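Local coordinates for aluminum resistance protein (Clostridium novyi, PDB 3I16) that probably cleaves carbon-sulfur bonds as a pyridoxal-phosphate-dependent lyase of the methionine gamma-lyase family, at residues 125-130 and 370-375; 188-193 and 321-326; 219-224 and 242-247; 374-379 and 394-399. All coordinates share one frame; numbering follows the deposited sequence.

Interaction 1: 125-130 and 370-375; sequences PYDTLH and PGYTDQ. With PLP (pyridoxal-5'-phosphate), chain J.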
# COMPACT_ATOMS: atom_id res chain seq x y z
N PRO B 125 -13.56 -1.07 35.16
CA PRO B 125 -12.98 -1.48 33.88
C PRO B 125 -11.55 -1.00 33.67
O PRO B 125 -11.05 -0.16 34.43
CB PRO B 125 -13.88 -0.79 32.85
CG PRO B 125 -15.08 -0.28 33.63
CD PRO B 125 -14.52 0.03 34.96
N TYR B 126 -10.91 -1.57 32.65
CA TYR B 126 -9.57 -1.22 32.17
C TYR B 126 -9.49 0.31 32.10
O TYR B 126 -10.43 0.93 31.58
CB TYR B 126 -9.41 -1.82 30.76
CG TYR B 126 -8.01 -1.89 30.20
CD1 TYR B 126 -7.16 -2.94 30.53
CD2 TYR B 126 -7.56 -0.96 29.27
CE1 TYR B 126 -5.89 -3.03 30.00
CE2 TYR B 126 -6.29 -1.04 28.72
CZ TYR B 126 -5.46 -2.08 29.10
OH TYR B 126 -4.21 -2.16 28.57
N ASP B 127 -8.37 0.87 32.55
CA ASP B 127 -8.09 2.30 32.60
C ASP B 127 -8.59 3.21 31.52
O ASP B 127 -9.20 4.25 31.81
CB ASP B 127 -6.57 2.53 32.69
CG ASP B 127 -5.93 1.80 33.86
OD1 ASP B 127 -5.96 0.54 33.85
OD2 ASP B 127 -5.37 2.48 34.75
N THR B 128 -8.32 2.85 30.27
CA THR B 128 -8.64 3.74 29.16
C THR B 128 -10.15 3.91 28.96
O THR B 128 -10.57 4.88 28.34
CB THR B 128 -7.96 3.29 27.85
OG1 THR B 128 -8.65 2.14 27.34
CG2 THR B 128 -6.50 2.94 28.10
N LEU B 129 -10.96 3.02 29.56
CA LEU B 129 -12.40 3.12 29.43
C LEU B 129 -13.00 4.13 30.40
O LEU B 129 -14.13 4.59 30.22
CB LEU B 129 -13.02 1.73 29.60
CG LEU B 129 -14.12 1.28 28.64
CD1 LEU B 129 -13.77 1.53 27.16
CD2 LEU B 129 -14.35 -0.22 28.88
N HIS B 130 -12.23 4.55 31.40
CA HIS B 130 -12.78 5.47 32.41
C HIS B 130 -13.24 6.82 31.84
O HIS B 130 -14.29 7.33 32.25
CB HIS B 130 -11.79 5.67 33.56
CG HIS B 130 -11.56 4.42 34.37
ND1 HIS B 130 -11.41 4.45 35.74
CD2 HIS B 130 -11.50 3.12 34.01
CE1 HIS B 130 -11.23 3.22 36.18
NE2 HIS B 130 -11.27 2.39 35.16
N PRO B 370 -1.60 7.59 26.48
CA PRO B 370 -3.02 7.95 26.30
C PRO B 370 -3.99 6.93 26.90
O PRO B 370 -4.00 5.75 26.49
CB PRO B 370 -3.17 8.02 24.76
CG PRO B 370 -1.84 8.33 24.25
CD PRO B 370 -0.85 7.71 25.22
N GLY B 371 -4.77 7.39 27.88
CA GLY B 371 -5.78 6.58 28.56
C GLY B 371 -5.44 6.04 29.94
O GLY B 371 -6.25 5.30 30.49
N TYR B 372 -4.28 6.38 30.50
CA TYR B 372 -3.88 5.83 31.81
C TYR B 372 -3.64 6.91 32.87
O TYR B 372 -3.33 8.05 32.53
CB TYR B 372 -2.65 4.92 31.66
CG TYR B 372 -2.91 3.79 30.70
CD1 TYR B 372 -2.76 3.97 29.33
CD2 TYR B 372 -3.34 2.54 31.16
CE1 TYR B 372 -3.02 2.94 28.43
CE2 TYR B 372 -3.61 1.50 30.27
CZ TYR B 372 -3.44 1.70 28.91
OH TYR B 372 -3.69 0.68 28.02
N THR B 373 -3.78 6.52 34.14
CA THR B 373 -3.59 7.43 35.28
C THR B 373 -2.13 7.60 35.60
O THR B 373 -1.60 8.71 35.48
CB THR B 373 -4.28 6.92 36.56
OG1 THR B 373 -5.70 6.96 36.39
CG2 THR B 373 -3.88 7.79 37.77
N ASP B 374 -1.48 6.52 36.04
CA ASP B 374 -0.06 6.54 36.36
C ASP B 374 0.77 6.33 35.10
O ASP B 374 0.24 6.04 34.02
CB ASP B 374 0.29 5.45 37.37
CG ASP B 374 -0.36 5.67 38.70
OD1 ASP B 374 -0.99 6.74 38.87
OD2 ASP B 374 -0.22 4.78 39.58
N GLN B 375 2.08 6.53 35.25
CA GLN B 375 3.00 6.29 34.16
C GLN B 375 3.32 4.81 34.09
O GLN B 375 3.61 4.16 35.12
CB GLN B 375 4.27 7.12 34.26
CG GLN B 375 4.04 8.59 33.91
CD GLN B 375 5.31 9.33 33.61
OE1 GLN B 375 6.41 8.86 33.90
NE2 GLN B 375 5.17 10.51 33.02
N1 PLP J . -9.70 -4.13 27.37
C2 PLP J . -8.72 -4.92 27.90
C2A PLP J . -9.02 -5.80 29.07
C3 PLP J . -7.45 -4.88 27.32
O3 PLP J . -6.47 -5.68 27.84
C4 PLP J . -7.19 -4.04 26.22
C5 PLP J . -8.20 -3.24 25.70
C6 PLP J . -9.45 -3.31 26.28
C5A PLP J . -8.02 -2.33 24.50
O4P PLP J . -6.83 -1.61 24.56
P PLP J . -6.21 -0.72 23.34
O1P PLP J . -6.13 -1.44 22.00
O2P PLP J . -4.79 -0.47 23.81
O3P PLP J . -7.04 0.55 23.18

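Interaction 2: 188-193 and 321-326; sequences YGWRRA and EVMPKY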
# COMPACT_ATOMS: atom_id res chain seq x y z
N TYR B 188 -4.71 -4.34 34.31
CA TYR B 188 -3.67 -4.18 35.31
C TYR B 188 -4.17 -4.55 36.71
O TYR B 188 -4.28 -3.69 37.59
CB TYR B 188 -3.06 -2.77 35.32
CG TYR B 188 -2.30 -2.36 34.06
CD1 TYR B 188 -1.48 -3.27 33.40
CD2 TYR B 188 -2.33 -1.05 33.60
CE1 TYR B 188 -0.76 -2.91 32.28
CE2 TYR B 188 -1.60 -0.67 32.47
CZ TYR B 188 -0.82 -1.61 31.82
OH TYR B 188 -0.10 -1.26 30.71
N GLY B 189 -4.45 -5.83 36.92
CA GLY B 189 -4.91 -6.29 38.23
C GLY B 189 -4.01 -7.39 38.74
O GLY B 189 -2.83 -7.48 38.37
N TRP B 190 -4.57 -8.24 39.59
CA TRP B 190 -3.86 -9.37 40.15
C TRP B 190 -4.94 -10.38 40.47
O TRP B 190 -5.35 -10.54 41.62
CB TRP B 190 -3.03 -8.96 41.36
CG TRP B 190 -2.22 -10.08 41.95
CD1 TRP B 190 -2.55 -10.85 43.03
CD2 TRP B 190 -0.94 -10.55 41.49
NE1 TRP B 190 -1.55 -11.75 43.28
CE2 TRP B 190 -0.56 -11.59 42.35
CE3 TRP B 190 -0.09 -10.18 40.45
CZ2 TRP B 190 0.65 -12.27 42.20
CZ3 TRP B 190 1.10 -10.87 40.30
CH2 TRP B 190 1.45 -11.90 41.16
N ARG B 191 -5.43 -11.01 39.42
CA ARG B 191 -6.51 -11.97 39.49
C ARG B 191 -6.52 -12.71 38.16
O ARG B 191 -5.92 -12.27 37.18
CB ARG B 191 -7.85 -11.24 39.69
CG ARG B 191 -8.21 -10.26 38.56
CD ARG B 191 -9.57 -9.61 38.76
NE ARG B 191 -10.08 -8.87 37.59
CZ ARG B 191 -10.59 -9.42 36.48
NH1 ARG B 191 -10.61 -10.73 36.32
NH2 ARG B 191 -11.06 -8.66 35.49
N ARG B 192 -7.23 -13.82 38.13
CA ARG B 192 -7.32 -14.61 36.91
C ARG B 192 -8.33 -14.03 35.95
O ARG B 192 -9.30 -13.43 36.37
CB ARG B 192 -7.71 -16.03 37.27
CG ARG B 192 -6.65 -16.74 38.12
CD ARG B 192 -7.13 -18.11 38.52
NE ARG B 192 -7.38 -18.94 37.35
CZ ARG B 192 -8.11 -20.04 37.32
NH1 ARG B 192 -8.70 -20.50 38.43
NH2 ARG B 192 -8.27 -20.71 36.18
N ALA B 193 -8.09 -14.22 34.66
CA ALA B 193 -9.02 -13.80 33.61
C ALA B 193 -10.26 -14.67 33.72
O ALA B 193 -10.15 -15.83 34.14
CB ALA B 193 -8.40 -14.01 32.23
N GLU B 321 6.56 -14.03 42.79
CA GLU B 321 5.16 -14.41 42.79
C GLU B 321 4.66 -14.16 41.38
O GLU B 321 5.00 -13.15 40.76
CB GLU B 321 4.33 -13.58 43.75
CG GLU B 321 4.51 -13.87 45.20
CD GLU B 321 3.59 -13.01 46.04
OE1 GLU B 321 2.34 -13.05 45.83
OE2 GLU B 321 4.12 -12.27 46.89
N VAL B 322 3.81 -15.06 40.91
CA VAL B 322 3.27 -14.99 39.56
C VAL B 322 1.76 -15.21 39.59
O VAL B 322 1.26 -15.90 40.47
CB VAL B 322 3.94 -16.03 38.63
CG1 VAL B 322 5.44 -15.71 38.47
CG2 VAL B 322 3.73 -17.47 39.16
N MSE B 323 1.06 -14.65 38.62
CA MSE B 323 -0.39 -14.75 38.50
C MSE B 323 -0.69 -14.76 37.02
O MSE B 323 -0.36 -13.80 36.34
CB MSE B 323 -1.06 -13.54 39.17
CG MSE B 323 -2.56 -13.33 38.85
SE MSE B 323 -3.60 -14.76 39.55
CE MSE B 323 -3.35 -14.49 41.44
N PRO B 324 -1.24 -15.85 36.49
CA PRO B 324 -1.58 -17.12 37.14
C PRO B 324 -0.38 -18.06 37.21
O PRO B 324 0.71 -17.73 36.72
CB PRO B 324 -2.66 -17.69 36.22
CG PRO B 324 -2.33 -17.14 34.87
CD PRO B 324 -1.65 -15.83 35.07
N LYS B 325 -0.60 -19.23 37.81
CA LYS B 325 0.42 -20.28 37.91
C LYS B 325 0.43 -21.03 36.58
O LYS B 325 -0.51 -20.94 35.76
CB LYS B 325 0.18 -21.21 39.09
CG LYS B 325 0.29 -20.58 40.48
CD LYS B 325 1.70 -20.17 40.82
N TYR B 326 1.50 -21.80 36.36
CA TYR B 326 1.73 -22.49 35.07
C TYR B 326 0.69 -23.53 34.71
O TYR B 326 0.48 -23.82 33.53
CB TYR B 326 3.12 -23.15 35.06
CG TYR B 326 3.21 -24.45 35.81
CD1 TYR B 326 3.33 -24.47 37.19
CD2 TYR B 326 3.21 -25.67 35.13
CE1 TYR B 326 3.42 -25.65 37.89
CE2 TYR B 326 3.30 -26.89 35.84
CZ TYR B 326 3.40 -26.86 37.21
OH TYR B 326 3.50 -28.01 37.96

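Interaction 3: 219-224 and 242-247; sequences NCYGEF and LIKNIG. With PLP (pyridoxal-5'-phosphate), chain J.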
# COMPACT_ATOMS: atom_id res chain seq x y z
N ASN B 219 -13.52 -8.74 24.81
CA ASN B 219 -12.87 -10.01 24.54
C ASN B 219 -11.36 -9.92 24.29
O ASN B 219 -10.72 -10.94 24.04
CB ASN B 219 -13.55 -10.67 23.31
CG ASN B 219 -13.42 -12.19 23.32
OD1 ASN B 219 -13.51 -12.80 24.39
ND2 ASN B 219 -13.22 -12.80 22.15
N CYS B 220 -10.80 -8.72 24.35
CA CYS B 220 -9.36 -8.54 24.13
C CYS B 220 -8.50 -9.55 24.88
O CYS B 220 -8.67 -9.73 26.09
CB CYS B 220 -8.91 -7.17 24.59
SG CYS B 220 -9.39 -5.84 23.49
N TYR B 221 -7.58 -10.18 24.14
CA TYR B 221 -6.62 -11.18 24.65
C TYR B 221 -7.14 -12.59 24.87
O TYR B 221 -6.36 -13.50 25.10
CB TYR B 221 -5.92 -10.73 25.92
CG TYR B 221 -4.99 -9.55 25.77
CD1 TYR B 221 -3.85 -9.65 24.96
CD2 TYR B 221 -5.18 -8.40 26.49
CE1 TYR B 221 -2.99 -8.61 24.85
CE2 TYR B 221 -4.31 -7.36 26.39
CZ TYR B 221 -3.22 -7.47 25.59
OH TYR B 221 -2.38 -6.40 25.50
N GLY B 222 -8.45 -12.79 24.74
CA GLY B 222 -9.06 -14.10 24.97
C GLY B 222 -9.36 -14.90 23.73
O GLY B 222 -9.74 -16.06 23.85
N GLU B 223 -9.17 -14.30 22.55
CA GLU B 223 -9.51 -14.98 21.31
C GLU B 223 -8.68 -16.25 21.13
O GLU B 223 -7.46 -16.24 21.34
CB GLU B 223 -9.34 -14.08 20.08
CG GLU B 223 -10.10 -12.77 20.13
CD GLU B 223 -9.35 -11.62 20.77
OE1 GLU B 223 -8.25 -11.81 21.33
OE2 GLU B 223 -9.91 -10.50 20.75
N PHE B 224 -9.37 -17.34 20.82
CA PHE B 224 -8.75 -18.66 20.61
C PHE B 224 -8.07 -19.33 21.83
O PHE B 224 -7.32 -20.30 21.68
CB PHE B 224 -7.85 -18.62 19.38
CG PHE B 224 -8.55 -18.06 18.16
CD1 PHE B 224 -9.65 -18.70 17.63
CD2 PHE B 224 -8.12 -16.89 17.57
CE1 PHE B 224 -10.31 -18.19 16.52
CE2 PHE B 224 -8.78 -16.36 16.47
CZ PHE B 224 -9.87 -17.02 15.94
N LEU B 242 -7.52 -5.73 16.61
CA LEU B 242 -6.87 -6.56 15.61
C LEU B 242 -5.33 -6.60 15.76
O LEU B 242 -4.67 -7.27 14.99
CB LEU B 242 -7.25 -6.15 14.16
CG LEU B 242 -8.68 -6.39 13.63
CD1 LEU B 242 -8.61 -6.42 12.10
CD2 LEU B 242 -9.34 -7.68 14.10
N ILE B 243 -4.76 -5.84 16.69
CA ILE B 243 -3.33 -5.94 16.95
C ILE B 243 -3.03 -6.79 18.20
O ILE B 243 -1.91 -6.76 18.70
CB ILE B 243 -2.57 -4.59 16.90
CG1 ILE B 243 -2.89 -3.68 18.06
CG2 ILE B 243 -2.82 -3.89 15.52
CD1 ILE B 243 -2.05 -2.36 18.02
N LYS B 244 -4.05 -7.50 18.70
CA LYS B 244 -3.87 -8.48 19.77
C LYS B 244 -4.06 -9.83 19.06
O LYS B 244 -3.77 -9.93 17.89
CB LYS B 244 -4.84 -8.28 20.93
CG LYS B 244 -4.72 -6.94 21.61
CD LYS B 244 -5.61 -6.89 22.83
CE LYS B 244 -5.63 -5.49 23.43
NZ LYS B 244 -4.25 -4.99 23.67
N ASN B 245 -4.53 -10.85 19.77
CA ASN B 245 -4.64 -12.22 19.22
C ASN B 245 -5.18 -12.41 17.80
O ASN B 245 -4.53 -13.02 16.96
CB ASN B 245 -5.51 -13.11 20.13
CG ASN B 245 -5.09 -13.11 21.60
OD1 ASN B 245 -4.44 -12.18 22.06
ND2 ASN B 245 -5.50 -14.14 22.34
N ILE B 246 -6.38 -11.90 17.54
CA ILE B 246 -7.11 -12.21 16.30
C ILE B 246 -6.52 -11.68 15.01
O ILE B 246 -6.90 -12.10 13.91
CB ILE B 246 -8.62 -11.87 16.44
CG1 ILE B 246 -9.47 -12.65 15.43
CG2 ILE B 246 -8.86 -10.35 16.35
CD1 ILE B 246 -10.90 -12.88 15.87
N GLY B 247 -5.61 -10.72 15.13
CA GLY B 247 -4.88 -10.22 13.97
C GLY B 247 -3.70 -11.12 13.58
O GLY B 247 -3.04 -10.87 12.56
N1 PLP J . -9.70 -4.13 27.37
C2 PLP J . -8.72 -4.92 27.90
C2A PLP J . -9.02 -5.80 29.07
C3 PLP J . -7.45 -4.88 27.32
O3 PLP J . -6.47 -5.68 27.84
C4 PLP J . -7.19 -4.04 26.22
C5 PLP J . -8.20 -3.24 25.70
C6 PLP J . -9.45 -3.31 26.28
C5A PLP J . -8.02 -2.33 24.50
O4P PLP J . -6.83 -1.61 24.56
P PLP J . -6.21 -0.72 23.34
O1P PLP J . -6.13 -1.44 22.00
O2P PLP J . -4.79 -0.47 23.81
O3P PLP J . -7.04 0.55 23.18

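Interaction 4: 374-379 and 394-399; sequences DQVIMA and DAPIRE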
# COMPACT_ATOMS: atom_id res chain seq x y z
N ASP B 374 -1.48 6.52 36.04
CA ASP B 374 -0.06 6.54 36.36
C ASP B 374 0.77 6.33 35.10
O ASP B 374 0.24 6.04 34.02
CB ASP B 374 0.29 5.45 37.37
CG ASP B 374 -0.36 5.67 38.70
OD1 ASP B 374 -0.99 6.74 38.87
OD2 ASP B 374 -0.22 4.78 39.58
N GLN B 375 2.08 6.53 35.25
CA GLN B 375 3.00 6.29 34.16
C GLN B 375 3.32 4.81 34.09
O GLN B 375 3.61 4.16 35.12
CB GLN B 375 4.27 7.12 34.26
CG GLN B 375 4.04 8.59 33.91
CD GLN B 375 5.31 9.33 33.61
OE1 GLN B 375 6.41 8.86 33.90
NE2 GLN B 375 5.17 10.51 33.02
N VAL B 376 3.27 4.31 32.87
CA VAL B 376 3.53 2.93 32.56
C VAL B 376 4.76 2.83 31.65
O VAL B 376 4.98 3.67 30.77
CB VAL B 376 2.35 2.30 31.83
CG1 VAL B 376 2.56 0.79 31.71
CG2 VAL B 376 1.03 2.63 32.56
N ILE B 377 5.55 1.80 31.89
CA ILE B 377 6.70 1.48 31.06
C ILE B 377 6.23 0.35 30.15
O ILE B 377 5.57 -0.58 30.63
CB ILE B 377 7.90 1.08 31.92
CG1 ILE B 377 9.10 0.75 31.01
CG2 ILE B 377 7.57 -0.09 32.82
CD1 ILE B 377 10.34 0.57 31.76
N MSE B 378 6.48 0.45 28.85
CA MSE B 378 6.12 -0.62 27.93
C MSE B 378 7.34 -1.06 27.11
O MSE B 378 8.11 -0.22 26.65
CB MSE B 378 4.94 -0.27 26.99
CG MSE B 378 4.46 -1.52 26.13
SE MSE B 378 2.90 -1.35 24.86
CE MSE B 378 2.80 -3.19 24.13
N ALA B 379 7.55 -2.37 27.01
CA ALA B 379 8.54 -2.95 26.13
C ALA B 379 7.70 -3.28 24.91
O ALA B 379 6.72 -4.03 25.02
CB ALA B 379 9.12 -4.21 26.72
N ASP B 394 4.43 -4.62 29.96
CA ASP B 394 4.04 -3.30 30.47
C ASP B 394 3.79 -3.34 31.98
O ASP B 394 3.46 -4.39 32.54
CB ASP B 394 2.94 -2.65 29.64
CG ASP B 394 1.90 -3.61 29.18
OD1 ASP B 394 1.06 -4.01 29.99
OD2 ASP B 394 1.92 -3.95 27.98
N ALA B 395 4.03 -2.21 32.65
CA ALA B 395 3.97 -2.17 34.10
C ALA B 395 3.79 -0.79 34.70
O ALA B 395 4.77 -0.02 34.73
CB ALA B 395 5.24 -2.74 34.65
N PRO B 396 2.57 -0.50 35.23
CA PRO B 396 2.32 0.76 35.95
C PRO B 396 3.33 0.93 37.04
O PRO B 396 3.60 -0.04 37.77
CB PRO B 396 0.94 0.55 36.56
CG PRO B 396 0.26 -0.39 35.64
CD PRO B 396 1.33 -1.29 35.08
N ILE B 397 3.91 2.12 37.18
CA ILE B 397 4.94 2.33 38.20
C ILE B 397 4.32 2.61 39.58
O ILE B 397 4.07 3.77 39.94
CB ILE B 397 5.95 3.45 37.82
CG1 ILE B 397 6.53 3.22 36.42
CG2 ILE B 397 7.05 3.50 38.85
CD1 ILE B 397 7.12 1.86 36.21
N ARG B 398 4.10 1.55 40.35
CA ARG B 398 3.48 1.63 41.67
C ARG B 398 3.62 0.29 42.35
O ARG B 398 3.84 -0.72 41.69
CB ARG B 398 2.00 1.96 41.54
CG ARG B 398 1.23 0.89 40.85
CD ARG B 398 -0.03 1.42 40.25
NE ARG B 398 -0.83 0.32 39.72
CZ ARG B 398 -1.89 0.45 38.91
NH1 ARG B 398 -2.28 1.65 38.49
NH2 ARG B 398 -2.54 -0.63 38.50
N GLU B 399 3.50 0.29 43.68
CA GLU B 399 3.58 -0.94 44.46
C GLU B 399 2.35 -1.78 44.14
O GLU B 399 1.28 -1.23 43.86
CB GLU B 399 3.60 -0.64 45.95
CG GLU B 399 4.85 0.04 46.45
CD GLU B 399 4.65 0.67 47.82
OE1 GLU B 399 3.58 1.30 48.03
OE2 GLU B 399 5.56 0.56 48.67
O HOH W 1 2.24 6.00 40.60

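Interaction 1: 125-130 and 370-375
A chi1 of -165° swings the ring of Tyr126 away from its own backbone N, while on Tyr372 a chi1 of -58° keeps CG beside the backbone N; between them these turns bring the two phenol ends together. In the Tyr126 conformer described here, one of two in the model, Tyr126 OH lies 2.9 Å from Tyr372 OH in a hydrogen bond that either hydroxyl could donate. Each oxygen sits at the edge of the other residue's ring, near its plane, and the rings are steeply inclined at 77°. Thr128 supports Tyr372 from one face: its CG2 makes a CH-pi contact 3.7 Å from the Tyr372 ring centroid, shifted toward CZ. The hydroxyl of Thr128 is used elsewhere, bonded to Thr101. The Asp127 side chain runs at about a right angle to that of Tyr372, with CB 3.6 Å from Tyr372 CD2. On the backbone side, Gly371 O meets Thr128 CA at 3.1 Å in a CA-H...O contact, and Gly371, with no side chain, can lie close against Thr128 CG2. Residues 126-129 form a type I turn, and His130 NE2 bonds back to Pro125 O at 2.7 Å. One face of the Tyr126 ring lies over the cofactor ring, near its C3. An aromatic side chain covering the pyridoxal phosphate ring is characteristic of the active site of methionine gamma-lyase and its fold-type I relatives.

Interaction 2: 188-193 and 321-326
Glu321, at the start of the second segment, meets the indole of Trp190 at the rim: its backbone O lies 3.8 Å from Trp190 CH2, close to the ring plane. Val322 turns its side chain the other way, and it is the carbonyl carbon that reaches Trp190 CH2, at 3.7 Å. Met323, modelled as selenomethionine, does most of the work. Its CB sits 3.4 Å from the centroid of the Trp190 six-membered ring, only 4° off the normal, a CH-pi contact squarely over the face. From there the chain bends at chi2 and again at chi3 (65° and 66°), folding back so that SE stands above the five-membered ring at 5.2 Å, a distant Met-aromatic contact, and CE comes to 3.8 Å from Trp190 NE1. Met323 SE also touches Arg192 CG at 3.9 Å, the two side chains crossing at about a right angle, while Arg192 NH2 is bonded to Lys329 O. Pro324 follows a cis peptide, and its O accepts bonds from Ser312 and Gln335. Strand 321-323 is the outermost of its antiparallel sheet within the chain, paired with strand 335-338, whose Lys338 makes a cation-pi contact with Trp190; Val322 packs on helix 287-318.

Interaction 3: 219-224 and 242-247
Two backbone carbonyls grip one nitrogen, Asn245 ND2. The bond to Glu223 O is 3.0 Å long and fairly straight at 166°, arriving in the carbonyl plane on a lone pair; the one to Tyr221 O, also 3.0 Å from Asn245 ND2, is weak and bent at 133°. The amide thus ties down the loop after strand 214-218, where residues 219-222 make a type II turn. Its other end is less well served: Asn245 OD1 is buried with no partner in the model. Glu223 OE1 comes 3.3 Å from Asn245 CB, its OE2 being bonded to Tyr256, and further along Phe224 CE2 packs on Ile246 CG1 at 3.9 Å. Beside the cofactor, Lys244 runs over the face of Tyr221, with CD 3.6 Å from the ring centroid in a CH-pi contact. In the conformer described, one of two, a final bend at chi4 (-52°) sets NZ near Tyr221 OH; both are bonded to Ser388 OG. Lys244 CE is 3.5 Å from pyridoxal phosphate C4, and Cys220 SG is 3.6 Å from C5 of the cofactor. This proximity is consistent with Lys244 forming the internal aldimine in this family, with the Tyr221 ring face and the bond to Ser388 OG probably helping to position it.

Interaction 4: 374-379 and 394-399
Antiparallel strand pairing joins Val376, Ile377 and Met378 to Pro396, Ala395 and Asp394 in the six-stranded sheet that also holds strands 366-367 and 402-406. Ile377 and Ala395 form the hydrogen-bonded pair: Ala395 N donates to Ile377 O at 3.0 Å, whereas the return bond from Ile377 N to Ala395 O is stretched to 3.5 Å and weak. Past the strand ends the pairing continues with Ile397 N to Gln375 O at 2.9 Å. Val376 faces Pro396 in a non-hydrogen-bonded pair, a place where the proline's missing N-H costs no bond between these two strands. The sheet, a feature of the smaller C-terminal domain in fold-type I enzymes, puts different chemistry on its two sides. On one, Ile377 CG2 rests against Ala395 CB and lies 3.9 Å from Ile397 CD1, and Ile346 of helix 342-354 covers these isoleucines. On the other lie Val376, Met378, Asp394 and Pro396. Met378 is fully extended (chi1 -173°), running alongside Asp394 with CG 4.0 Å from Asp394 OD2; the carboxylate is held by Tyr188 through OD1 and, weakly, by Gln406 through OD2. At the outer end Asp374 OD2 lies at the edge of the Arg398 guanidinium, a long salt bridge of 3.9 Å to NH1, with the carboxylate plane turned 78° from the guanidinium plane. A water bridges the two segments there, donating to Ile397 O and, weakly, to Asp374 OD2. Pro396 CB sits over the centre of one guanidinium face, flanking Arg398 from within its own segment.

Interactions 1 and 3 approach pyridoxal phosphate from separate loops, the nearest atoms of the two contacts being about 6 Å apart. Thr101, Gly100 and Asp218 of the same chain and Tyr68 of the second subunit also hydrogen-bond to it. Interaction 4 continues directly from interaction 1 through the shared Asp374 and Gln375. Tyr188 of interaction 2 connects these two further: its OH is 3.1 Å from Asp394 OD1 of interaction 4, a probable hydrogen bond, and its CE2 packs 3.7 Å from CE2 of Tyr372 in interaction 1. Interactions 2 and 4 reach the same antiparallel sheet, their centres about 16 Å apart.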